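Local coordinates for protein methylmalonyl-CoA carboxyltransferase 12S subunit (Propionibacterium freudenreichii, PDB 1ON3) that transfers the carboxyl group of methylmalonyl-CoA to the biotin of the 1.3S subunit, as the hexameric core of transcarboxylase, at residues E[133-139]-E[171-177]; E[181-185]-E[199-203]; E[426-432]-E[486-492]; E[268-272]-E[496-500]. All coordinates share one frame; numbering follows the deposited sequence.

Contact 1: E[133-139]-E[171-177]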
# COMPACT_ATOMS: atom_id res chain seq x y z
N PHE E 133 -0.88 12.69 24.97
CA PHE E 133 -0.69 14.13 25.21
C PHE E 133 -1.68 14.58 26.29
O PHE E 133 -2.89 14.38 26.15
CB PHE E 133 -0.97 14.93 23.94
CG PHE E 133 -0.96 16.41 24.16
CD1 PHE E 133 -2.12 17.15 24.01
CD2 PHE E 133 0.20 17.05 24.56
CE1 PHE E 133 -2.12 18.53 24.27
CE2 PHE E 133 0.21 18.42 24.82
CZ PHE E 133 -0.96 19.16 24.67
N LEU E 134 -1.16 15.21 27.34
CA LEU E 134 -1.99 15.70 28.45
C LEU E 134 -1.78 17.21 28.58
O LEU E 134 -0.67 17.71 28.43
CB LEU E 134 -1.62 14.98 29.75
CG LEU E 134 -1.88 13.46 29.71
CD1 LEU E 134 -0.57 12.74 29.44
CD2 LEU E 134 -2.49 12.98 31.02
N PHE E 135 -2.86 17.93 28.85
CA PHE E 135 -2.81 19.39 28.92
C PHE E 135 -3.63 19.96 30.09
O PHE E 135 -4.83 19.72 30.17
CB PHE E 135 -3.34 19.92 27.58
CG PHE E 135 -3.11 21.39 27.33
CD1 PHE E 135 -3.25 21.89 26.05
CD2 PHE E 135 -2.81 22.28 28.37
CE1 PHE E 135 -3.10 23.26 25.78
CE2 PHE E 135 -2.66 23.66 28.11
CZ PHE E 135 -2.80 24.14 26.81
N PHE E 136 -2.97 20.69 31.00
CA PHE E 136 -3.65 21.35 32.12
C PHE E 136 -3.97 22.77 31.65
O PHE E 136 -3.06 23.57 31.36
CB PHE E 136 -2.75 21.45 33.37
CG PHE E 136 -2.54 20.14 34.10
CD1 PHE E 136 -1.46 19.32 33.78
CD2 PHE E 136 -3.38 19.77 35.15
CE1 PHE E 136 -1.21 18.15 34.52
CE2 PHE E 136 -3.14 18.61 35.89
CZ PHE E 136 -2.05 17.80 35.57
N TYR E 137 -5.26 23.08 31.55
CA TYR E 137 -5.76 24.38 31.12
C TYR E 137 -6.08 25.26 32.34
O TYR E 137 -6.71 24.81 33.28
CB TYR E 137 -7.04 24.19 30.30
CG TYR E 137 -6.84 23.46 29.00
CD1 TYR E 137 -6.73 24.16 27.80
CD2 TYR E 137 -6.83 22.06 28.95
CE1 TYR E 137 -6.62 23.49 26.58
CE2 TYR E 137 -6.72 21.38 27.74
CZ TYR E 137 -6.62 22.09 26.55
OH TYR E 137 -6.52 21.43 25.35
N ASP E 138 -5.67 26.52 32.30
CA ASP E 138 -5.89 27.45 33.40
C ASP E 138 -5.62 28.78 32.71
O ASP E 138 -4.51 29.31 32.79
CB ASP E 138 -4.82 27.19 34.48
CG ASP E 138 -5.16 27.83 35.82
OD1 ASP E 138 -6.05 28.69 35.83
OD2 ASP E 138 -4.52 27.47 36.84
N SER E 139 -6.63 29.33 32.03
CA SER E 139 -6.41 30.53 31.23
C SER E 139 -7.58 31.48 30.99
O SER E 139 -8.74 31.07 30.96
CB SER E 139 -5.85 30.08 29.87
OG SER E 139 -5.93 31.09 28.88
N ILE E 171 -5.83 14.03 26.65
CA ILE E 171 -6.55 14.27 27.89
C ILE E 171 -6.42 15.74 28.33
O ILE E 171 -5.32 16.27 28.47
CB ILE E 171 -5.99 13.35 29.01
CG1 ILE E 171 -6.22 11.89 28.61
CG2 ILE E 171 -6.67 13.65 30.36
CD1 ILE E 171 -5.48 10.87 29.51
N ALA E 172 -7.56 16.39 28.54
CA ALA E 172 -7.55 17.77 28.97
C ALA E 172 -7.97 17.85 30.43
O ALA E 172 -8.91 17.17 30.85
CB ALA E 172 -8.50 18.58 28.12
N ILE E 173 -7.25 18.65 31.20
CA ILE E 173 -7.61 18.85 32.61
C ILE E 173 -7.82 20.35 32.79
O ILE E 173 -6.88 21.13 32.67
CB ILE E 173 -6.49 18.39 33.58
CG1 ILE E 173 -6.15 16.92 33.36
CG2 ILE E 173 -6.94 18.57 35.02
CD1 ILE E 173 -4.88 16.70 32.55
N ILE E 174 -9.07 20.76 33.03
CA ILE E 174 -9.39 22.16 33.24
C ILE E 174 -9.26 22.38 34.74
O ILE E 174 -10.05 21.82 35.52
CB ILE E 174 -10.84 22.52 32.84
CG1 ILE E 174 -11.27 21.77 31.58
CG2 ILE E 174 -10.94 24.05 32.64
CD1 ILE E 174 -10.46 22.06 30.37
N ALA E 175 -8.29 23.19 35.14
CA ALA E 175 -8.04 23.41 36.56
C ALA E 175 -8.07 24.88 36.98
O ALA E 175 -7.49 25.26 38.00
CB ALA E 175 -6.70 22.79 36.93
N GLY E 176 -8.74 25.68 36.17
CA GLY E 176 -8.88 27.10 36.43
C GLY E 176 -9.83 27.62 35.38
O GLY E 176 -10.65 26.85 34.84
N PRO E 177 -9.77 28.92 35.05
CA PRO E 177 -10.68 29.43 34.02
C PRO E 177 -10.29 28.89 32.65
O PRO E 177 -9.15 28.46 32.44
CB PRO E 177 -10.46 30.95 34.08
CG PRO E 177 -10.01 31.19 35.47
CD PRO E 177 -9.09 30.02 35.74
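The ring of F136 carries I173 on one face: CD1 of I173 stands over the ring centre, 4.1 Å from the centroid and 6° off the normal, a nearly ideal CH-pi contact. The two side chains run alongside each other on the face of the sheet that L134 and I171 share, and helix 241-253 packs there too. On the opposite face of the sheet, with F135, A172 and I174, the Y137 ring has I173 O at its edge and F135 CG over one side, while CE2 of Y137 presses on A172 CB at 3.3 Å, neither flat nor edge-on. CG of Y137 lies anti to the carbonyl carbon (chi1 -65°), which brings the CE2 side of the ring to A172 and CD2 to CD1 of I174.

Between these two layers of side chains, strands 133-139 and 170-175 pair in parallel, the two strands of a beta-alpha-beta unit whose connection is helix 147-164. Five backbone bonds alternate across them from I171 N to F133 O up to A175 N to Y137 O, the last nearly straight at 171°. Beyond A175 the chain turns a corner, yet S139 N still reaches P177 O at 2.7 Å, approaching from above the carbonyl plane. D138 OD1 lies 3.3 Å from G176 CA, where a side chain would collide with it; D138 OD2 makes a salt bridge with R49. Y137 OH is hydrogen-bonded to S185.

Backbone bonds and apolar side chains thus hold the sheet, while polar side chains gather at the C-terminal end of 133-139; as in other parallel alpha/beta folds the site lies at that end, and P177 lines the methylmalonyl-CoA pocket.

Contact 2: E[181-185]-E[199-203]. With DXX (methylmalonic acid), chain U; MCA (methylmalonyl-coenzyme A), chain T.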
# COMPACT_ATOMS: atom_id res chain seq x y z
N GLY E 181 -13.38 30.87 23.35
CA GLY E 181 -13.06 29.87 22.36
C GLY E 181 -11.96 28.90 22.75
O GLY E 181 -11.85 27.84 22.16
N ALA E 182 -11.14 29.27 23.73
CA ALA E 182 -10.08 28.38 24.20
C ALA E 182 -10.70 27.01 24.50
O ALA E 182 -10.06 25.97 24.34
CB ALA E 182 -9.44 28.94 25.46
N SER E 183 -11.96 27.04 24.95
CA SER E 183 -12.71 25.83 25.30
C SER E 183 -12.82 24.79 24.18
O SER E 183 -13.02 23.61 24.46
CB SER E 183 -14.12 26.22 25.75
OG SER E 183 -14.07 27.07 26.89
N TYR E 184 -12.69 25.20 22.93
CA TYR E 184 -12.80 24.24 21.83
C TYR E 184 -11.63 23.24 21.78
O TYR E 184 -11.79 22.13 21.27
CB TYR E 184 -12.95 24.97 20.50
CG TYR E 184 -14.30 25.65 20.35
CD1 TYR E 184 -14.38 27.02 20.05
CD2 TYR E 184 -15.49 24.94 20.52
CE1 TYR E 184 -15.63 27.66 19.93
CE2 TYR E 184 -16.73 25.56 20.40
CZ TYR E 184 -16.79 26.93 20.10
OH TYR E 184 -18.03 27.56 20.00
N SER E 185 -10.47 23.61 22.32
CA SER E 185 -9.33 22.69 22.33
C SER E 185 -9.72 21.48 23.22
O SER E 185 -9.59 20.33 22.81
CB SER E 185 -8.06 23.40 22.83
OG SER E 185 -6.94 22.52 22.79
N HIS E 199 -13.76 26.75 35.56
CA HIS E 199 -14.93 27.26 34.86
C HIS E 199 -14.60 27.28 33.38
O HIS E 199 -13.46 27.53 32.97
CB HIS E 199 -15.31 28.66 35.36
CG HIS E 199 -15.73 28.68 36.80
ND1 HIS E 199 -14.84 28.85 37.83
CD2 HIS E 199 -16.94 28.47 37.38
CE1 HIS E 199 -15.47 28.72 38.99
NE2 HIS E 199 -16.75 28.49 38.74
N MET E 200 -15.60 26.98 32.56
CA MET E 200 -15.42 26.92 31.12
C MET E 200 -16.70 27.41 30.44
O MET E 200 -17.80 27.09 30.88
CB MET E 200 -15.13 25.46 30.73
CG MET E 200 -14.98 25.19 29.25
SD MET E 200 -14.18 23.56 28.99
CE MET E 200 -15.54 22.42 29.33
N PHE E 201 -16.55 28.21 29.39
CA PHE E 201 -17.70 28.72 28.66
C PHE E 201 -17.27 29.46 27.40
O PHE E 201 -16.14 29.94 27.31
CB PHE E 201 -18.56 29.64 29.56
CG PHE E 201 -17.76 30.60 30.39
CD1 PHE E 201 -17.00 31.61 29.79
CD2 PHE E 201 -17.77 30.50 31.78
CE1 PHE E 201 -16.26 32.50 30.56
CE2 PHE E 201 -17.03 31.39 32.56
CZ PHE E 201 -16.27 32.39 31.96
N ILE E 202 -18.16 29.51 26.42
CA ILE E 202 -17.84 30.19 25.17
C ILE E 202 -18.08 31.68 25.40
O ILE E 202 -17.27 32.51 25.01
CB ILE E 202 -18.72 29.69 24.01
CG1 ILE E 202 -18.28 28.27 23.61
CG2 ILE E 202 -18.60 30.63 22.81
CD1 ILE E 202 -16.75 28.12 23.45
N THR E 203 -19.20 32.01 26.04
CA THR E 203 -19.53 33.39 26.35
C THR E 203 -19.68 33.56 27.86
O THR E 203 -20.36 32.78 28.53
CB THR E 203 -20.83 33.82 25.65
OG1 THR E 203 -20.74 33.51 24.26
CG2 THR E 203 -21.06 35.32 25.81
C1 DXX U . -16.45 37.14 24.36
O1 DXX U . -15.59 38.13 24.27
CA DXX U . -16.11 36.16 24.99
CB DXX U . -15.64 35.26 24.03
C DXX U . -16.13 35.84 26.39
O DXX U . -17.17 36.26 26.94
O2 DXX U . -15.23 35.21 26.98
C8 MCA T . -7.05 37.49 31.83
N9 MCA T . -5.99 38.40 31.75
C4 MCA T . -5.80 38.59 30.39
C5 MCA T . -6.76 37.77 29.76
N7 MCA T . -7.54 37.10 30.68
N3 MCA T . -4.86 39.40 29.75
C2 MCA T . -4.96 39.33 28.38
N1 MCA T . -5.85 38.58 27.66
C6 MCA T . -6.78 37.78 28.32
N6 MCA T . -7.63 37.06 27.57
C1' MCA T . -5.24 39.01 32.70
C2' MCA T . -6.11 40.03 33.45
O2' MCA T . -6.14 41.26 32.78
C3' MCA T . -5.47 40.03 34.82
O3' MCA T . -4.41 40.97 34.85
C4' MCA T . -4.96 38.59 35.04
O4' MCA T . -4.82 38.05 33.67
C5' MCA T . -5.92 37.58 35.79
O5' MCA T . -6.95 38.16 36.03
P1 MCA T . -7.96 38.57 36.89
O11 MCA T . -8.90 39.39 36.33
O12 MCA T . -7.10 39.10 37.77
O6 MCA T . -8.89 37.36 37.47
P2 MCA T . -9.78 36.45 37.87
O21 MCA T . -10.40 37.49 38.54
O22 MCA T . -9.37 35.21 38.40
O7 MCA T . -10.66 36.20 36.55
CPB MCA T . -10.23 35.79 35.51
CPA MCA T . -10.99 35.59 34.21
CP7 MCA T . -10.91 37.06 33.76
CP9 MCA T . -12.37 34.91 34.41
CP8 MCA T . -10.14 34.65 33.32
OP3 MCA T . -9.75 37.49 33.64
CP6 MCA T . -11.47 37.50 32.54
OP2 MCA T . -12.72 37.25 32.33
NP2 MCA T . -10.63 38.18 31.53
CP5 MCA T . -11.04 37.95 30.19
CP4 MCA T . -11.67 37.02 29.30
CP3 MCA T . -11.75 37.13 27.85
OP1 MCA T . -12.27 38.35 27.59
NP1 MCA T . -11.43 36.28 26.70
CP2 MCA T . -11.72 36.95 25.46
CP1 MCA T . -11.20 36.08 24.39
P3 MCA T . -3.36 41.68 35.90
O31 MCA T . -4.53 42.38 36.52
O32 MCA T . -2.50 42.62 35.11
O33 MCA T . -2.64 40.84 36.91
S MCA T . -11.39 36.57 22.95
CS1 MCA T . -10.65 35.14 22.67
OS1 MCA T . -10.20 34.21 23.39
CS2 MCA T . -11.41 34.43 21.72
CS3 MCA T . -10.80 34.09 20.60
CS4 MCA T . -12.83 33.79 21.65
OS4 MCA T . -13.40 33.61 20.57
OS5 MCA T . -13.32 33.49 22.73
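The carboxyltransferase site of the crotonase-like N-terminal domain is bordered here by two short pieces of chain, the 3-10 segment 181-183 leading into helix 184-188 and the strand end 199-203. G181 N donates to the carboxylate oxygen OS5 of methylmalonyl-CoA at 2.7 Å, nearly straight (177°). Across the contact, I202 supplies the apolar filling. Its CD1 lies over one face of the Y184 ring, displaced toward the rim and 3.6 Å from CZ, the two side chains crossing at about a right angle. With CG1 anti to the carbonyl carbon (chi1 -72°), the I202 branch swings toward the turn, and CD1 also comes within 4.2 Å of G181 CA.

Alongside, CG of M200 lies 3.2 Å from S183 OG; that hydroxyl is hydrogen-bonded to G180 O. The backbone of I202 turns to the second ligand, its O lying 3.3 Å from CB of methylmalonic acid. A second subunit closes over the contact: E380 of that chain accepts a hydrogen bond from I202 N, and its F373 meets the Y184 ring. A peptide N-H thus holds the malonyl carboxylate, not the thioester oxygen, in a crotonase-like site formed between two subunits.

Contact 3: E[426-432]-E[486-492]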
# COMPACT_ATOMS: atom_id res chain seq x y z
N ASP E 426 -19.61 -9.56 17.62
CA ASP E 426 -18.93 -10.81 17.32
C ASP E 426 -19.50 -11.98 18.12
O ASP E 426 -19.47 -13.12 17.66
CB ASP E 426 -17.44 -10.67 17.59
CG ASP E 426 -16.81 -9.62 16.72
OD1 ASP E 426 -16.69 -9.85 15.51
OD2 ASP E 426 -16.45 -8.55 17.26
N ALA E 427 -20.00 -11.69 19.31
CA ALA E 427 -20.60 -12.72 20.16
C ALA E 427 -21.77 -12.09 20.89
O ALA E 427 -21.66 -10.98 21.41
CB ALA E 427 -19.58 -13.27 21.17
N VAL E 428 -22.91 -12.79 20.92
CA VAL E 428 -24.08 -12.27 21.61
C VAL E 428 -24.66 -13.35 22.53
O VAL E 428 -24.86 -14.49 22.09
CB VAL E 428 -25.16 -11.81 20.63
CG1 VAL E 428 -26.31 -11.20 21.38
CG2 VAL E 428 -24.59 -10.78 19.63
N TYR E 429 -24.91 -13.01 23.79
CA TYR E 429 -25.49 -14.00 24.70
C TYR E 429 -26.76 -13.47 25.32
O TYR E 429 -26.88 -12.27 25.58
CB TYR E 429 -24.52 -14.34 25.84
CG TYR E 429 -23.17 -14.77 25.36
CD1 TYR E 429 -22.11 -13.86 25.33
CD2 TYR E 429 -22.95 -16.05 24.86
CE1 TYR E 429 -20.87 -14.22 24.80
CE2 TYR E 429 -21.70 -16.42 24.32
CZ TYR E 429 -20.67 -15.48 24.29
OH TYR E 429 -19.45 -15.78 23.73
N ALA E 430 -27.71 -14.36 25.54
CA ALA E 430 -28.98 -13.99 26.16
C ALA E 430 -29.12 -14.65 27.53
O ALA E 430 -28.83 -15.84 27.69
CB ALA E 430 -30.14 -14.44 25.26
N TRP E 431 -29.50 -13.86 28.53
CA TRP E 431 -29.75 -14.41 29.86
C TRP E 431 -31.12 -15.04 29.67
O TRP E 431 -31.78 -14.77 28.67
CB TRP E 431 -29.82 -13.31 30.91
CG TRP E 431 -28.48 -12.92 31.48
CD1 TRP E 431 -27.25 -13.12 30.92
CD2 TRP E 431 -28.25 -12.25 32.72
NE1 TRP E 431 -26.26 -12.62 31.74
CE2 TRP E 431 -26.86 -12.08 32.85
CE3 TRP E 431 -29.09 -11.77 33.73
CZ2 TRP E 431 -26.28 -11.45 33.96
CZ3 TRP E 431 -28.52 -11.15 34.83
CH2 TRP E 431 -27.13 -10.99 34.94
N PRO E 432 -31.57 -15.88 30.62
CA PRO E 432 -32.89 -16.51 30.45
C PRO E 432 -34.01 -15.49 30.53
O PRO E 432 -35.16 -15.78 30.20
CB PRO E 432 -32.95 -17.52 31.61
CG PRO E 432 -31.50 -17.85 31.86
CD PRO E 432 -30.86 -16.47 31.77
N VAL E 486 -28.57 -14.86 18.85
CA VAL E 486 -27.68 -14.98 20.00
C VAL E 486 -26.90 -16.28 19.84
O VAL E 486 -27.43 -17.25 19.29
CB VAL E 486 -28.42 -14.98 21.38
CG1 VAL E 486 -29.20 -13.67 21.57
CG2 VAL E 486 -29.33 -16.19 21.51
N ASP E 487 -25.65 -16.29 20.28
CA ASP E 487 -24.81 -17.48 20.20
C ASP E 487 -25.37 -18.60 21.08
O ASP E 487 -25.30 -19.77 20.74
CB ASP E 487 -23.40 -17.20 20.75
CG ASP E 487 -22.57 -16.29 19.87
OD1 ASP E 487 -23.13 -15.38 19.22
OD2 ASP E 487 -21.33 -16.46 19.85
N ASP E 488 -25.94 -18.21 22.22
CA ASP E 488 -26.41 -19.18 23.19
C ASP E 488 -27.26 -18.48 24.26
O ASP E 488 -27.24 -17.25 24.36
CB ASP E 488 -25.17 -19.79 23.85
CG ASP E 488 -25.47 -21.01 24.70
OD1 ASP E 488 -24.57 -21.43 25.45
OD2 ASP E 488 -26.59 -21.56 24.62
N VAL E 489 -28.02 -19.27 25.03
CA VAL E 489 -28.81 -18.73 26.13
C VAL E 489 -27.97 -19.20 27.31
O VAL E 489 -27.63 -20.38 27.40
CB VAL E 489 -30.23 -19.34 26.20
CG1 VAL E 489 -31.01 -18.74 27.37
CG2 VAL E 489 -30.96 -19.08 24.89
N ILE E 490 -27.62 -18.30 28.21
CA ILE E 490 -26.73 -18.65 29.31
C ILE E 490 -27.26 -18.47 30.72
O ILE E 490 -28.18 -17.72 30.97
CB ILE E 490 -25.41 -17.82 29.24
CG1 ILE E 490 -25.71 -16.33 29.46
CG2 ILE E 490 -24.74 -18.03 27.89
CD1 ILE E 490 -24.45 -15.45 29.56
N ASP E 491 -26.63 -19.20 31.64
CA ASP E 491 -26.93 -19.10 33.06
C ASP E 491 -26.26 -17.76 33.40
O ASP E 491 -25.06 -17.58 33.13
CB ASP E 491 -26.27 -20.27 33.79
CG ASP E 491 -26.35 -20.17 35.31
OD1 ASP E 491 -25.98 -21.17 35.96
OD2 ASP E 491 -26.75 -19.12 35.85
N PRO E 492 -27.01 -16.81 33.97
CA PRO E 492 -26.43 -15.51 34.33
C PRO E 492 -25.13 -15.65 35.11
O PRO E 492 -24.23 -14.82 35.01
CB PRO E 492 -27.53 -14.86 35.16
CG PRO E 492 -28.79 -15.43 34.55
CD PRO E 492 -28.44 -16.88 34.33
O HOH W 1 -19.46 -15.96 18.23
O HOH W 2 -19.84 -17.55 21.77
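W431 and P492 meet obliquely, the pyrrolidine lying over the indole: CB of P492 stands above the centre of the six-membered ring, 3.5 Å from its centroid and 6° off the normal, a CH-pi contact. I490 crosses the same indole at a slant, with CG1 3.8 Å from CD1 of W431. This isoleucine has CG1 in the crowded position between backbone N and carbonyl carbon (chi1 65°), and its CD1 also reaches CB of Y429. An alanine in place of W431 is likely to strip P492 of the surface it lies on and open a gap beside I490. CD of P432 meets CD of P492 at 3.5 Å.

These side chains flank the parallel edge of the C-terminal domain's mixed sheet, where strand 427-430 takes on the short, weakly bonded strand 488-489. A430, at the end of strand 427-430, bonds through both its polar atoms: its N donates to D488 O and its O accepts from I490 N at 2.8 Å.

At the other end, D487 substitutes a side chain for a backbone partner: V428 N donates to OD1 at 3.1 Å from well above the carboxylate plane, while D487 N returns a bond to V428 O. R421 forms a salt bridge with the same OD1. OD2 accepts from two waters, one shared with D426 O and the other with Y429 OH. A third subunit covers this edge, R23 of that chain forming a salt bridge with D488.

Contact 4: E[268-272]-E[496-500]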
# COMPACT_ATOMS: atom_id res chain seq x y z
N PRO E 268 -4.00 -8.53 35.96
CA PRO E 268 -4.96 -9.51 35.45
C PRO E 268 -5.55 -10.45 36.48
O PRO E 268 -4.83 -11.05 37.29
CB PRO E 268 -4.16 -10.27 34.39
CG PRO E 268 -3.04 -9.32 34.03
CD PRO E 268 -2.67 -8.72 35.34
N ASN E 269 -6.87 -10.59 36.45
CA ASN E 269 -7.56 -11.52 37.33
C ASN E 269 -8.04 -12.57 36.34
O ASN E 269 -8.85 -12.27 35.45
CB ASN E 269 -8.76 -10.85 38.01
CG ASN E 269 -9.41 -11.73 39.05
OD1 ASN E 269 -9.82 -12.85 38.75
ND2 ASN E 269 -9.51 -11.23 40.27
N ASN E 270 -7.54 -13.79 36.45
CA ASN E 270 -7.93 -14.82 35.49
C ASN E 270 -9.02 -15.78 35.96
O ASN E 270 -9.37 -16.71 35.24
CB ASN E 270 -6.71 -15.60 35.02
CG ASN E 270 -5.69 -14.72 34.34
OD1 ASN E 270 -5.98 -14.06 33.34
ND2 ASN E 270 -4.48 -14.68 34.89
N ASP E 271 -9.55 -15.55 37.15
CA ASP E 271 -10.61 -16.43 37.61
C ASP E 271 -11.92 -16.04 36.94
O ASP E 271 -12.32 -14.87 36.95
CB ASP E 271 -10.79 -16.33 39.13
CG ASP E 271 -11.89 -17.26 39.62
OD1 ASP E 271 -11.76 -18.49 39.44
OD2 ASP E 271 -12.90 -16.76 40.17
N VAL E 272 -12.59 -17.02 36.34
CA VAL E 272 -13.85 -16.78 35.67
C VAL E 272 -14.92 -17.74 36.20
O VAL E 272 -15.89 -18.03 35.51
CB VAL E 272 -13.72 -16.92 34.13
CG1 VAL E 272 -12.88 -15.77 33.58
CG2 VAL E 272 -13.07 -18.25 33.78
N ARG E 496 -19.37 -13.66 33.26
CA ARG E 496 -17.95 -13.29 33.17
C ARG E 496 -17.18 -14.27 32.29
O ARG E 496 -16.43 -13.86 31.41
CB ARG E 496 -17.33 -13.24 34.57
CG ARG E 496 -15.86 -12.76 34.58
CD ARG E 496 -15.37 -12.61 36.01
NE ARG E 496 -13.92 -12.75 36.14
CZ ARG E 496 -13.03 -11.82 35.82
NH1 ARG E 496 -13.42 -10.64 35.33
NH2 ARG E 496 -11.74 -12.07 35.99
N ARG E 497 -17.38 -15.57 32.51
CA ARG E 497 -16.68 -16.56 31.68
C ARG E 497 -17.02 -16.41 30.20
O ARG E 497 -16.13 -16.43 29.35
CB ARG E 497 -17.01 -17.98 32.13
CG ARG E 497 -16.35 -19.06 31.30
CD ARG E 497 -16.43 -20.41 32.01
NE ARG E 497 -17.80 -20.90 32.14
CZ ARG E 497 -18.47 -21.50 31.16
NH1 ARG E 497 -17.91 -21.68 29.98
NH2 ARG E 497 -19.72 -21.92 31.37
N LYS E 498 -18.30 -16.28 29.86
CA LYS E 498 -18.65 -16.15 28.45
C LYS E 498 -18.00 -14.90 27.81
O LYS E 498 -17.49 -14.97 26.70
CB LYS E 498 -20.17 -16.13 28.26
CG LYS E 498 -20.79 -17.51 27.95
CD LYS E 498 -20.43 -18.54 29.01
CE LYS E 498 -21.09 -19.90 28.76
NZ LYS E 498 -20.71 -20.52 27.45
N ILE E 499 -18.01 -13.78 28.52
CA ILE E 499 -17.41 -12.55 28.02
C ILE E 499 -15.89 -12.72 27.88
O ILE E 499 -15.28 -12.32 26.89
CB ILE E 499 -17.69 -11.36 28.98
CG1 ILE E 499 -19.19 -11.03 28.97
CG2 ILE E 499 -16.86 -10.14 28.57
CD1 ILE E 499 -19.59 -10.01 30.04
N ALA E 500 -15.28 -13.35 28.88
CA ALA E 500 -13.83 -13.55 28.88
C ALA E 500 -13.36 -14.42 27.72
O ALA E 500 -12.37 -14.10 27.06
CB ALA E 500 -13.38 -14.16 30.20
O HOH W 3 -18.69 -19.79 34.47
O HOH W 4 -18.45 -16.93 34.94
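The irregular chain 268-272 runs past helix 495-505, coming nearest at V272 and R497, whose CA atoms are 4.9 Å apart. It lies in the loop between helix 241-253 and helix 278-281, which connects the two sheet-bearing halves of the duplicated fold, and an Asx turn shapes it: N269 OD1 accepts from D271 N at 3.2 Å. R496 reaches out from the helix with its chain extended from CG to NE and CG anti to its own N (chi1 -176°), and grips the turn side-on. Both NE, at 2.8 Å, and NH2, at 3.0 Å, donate to D271 O, which lies only 2° out of the guanidinium plane; the amide of N269 stands almost perpendicular to that plane. NH2 also forms a salt bridge with D301, and NH1 is hydrogen-bonded to I299 O. A leucine in place of R496 would probably leave D271 O without its two donors and D301 without its cationic mate, freeing the loop to shift.

Farther along, V272 lies crosswise to both arginines and sets CB 4.0 Å from CB of R497, while its CG1 touches CB of A500 at 3.8 Å. Water joins the backbones: one molecule accepts from R497 N and lies 2.8 Å from V272 O, to which it can donate.

In the fold
Set side by side, the four contacts show how chemistry follows position. Contacts 1, 2 and 3 are buried, whereas contact 4 is partly open to solvent. Contacts 1 and 3 each join neighbouring parallel strands, one in the mixed sheet of each half of the duplicated fold; contact 1 is interior, contact 3 lies at the edge of the sheet within this chain and adds carboxylate and water bridges. Contact 2 adjoins contact 1 through probable hydrogen bonds, G176 O with H199 N and Y137 OH with S185 OG, and exchanges strand pairing for apolar packing beside the ligands. Contacts 3 and 4 touch through K498; contact 4 differs in relying on an arginine that grips a loop carbonyl. Other subunits pack against contacts 2 and 3.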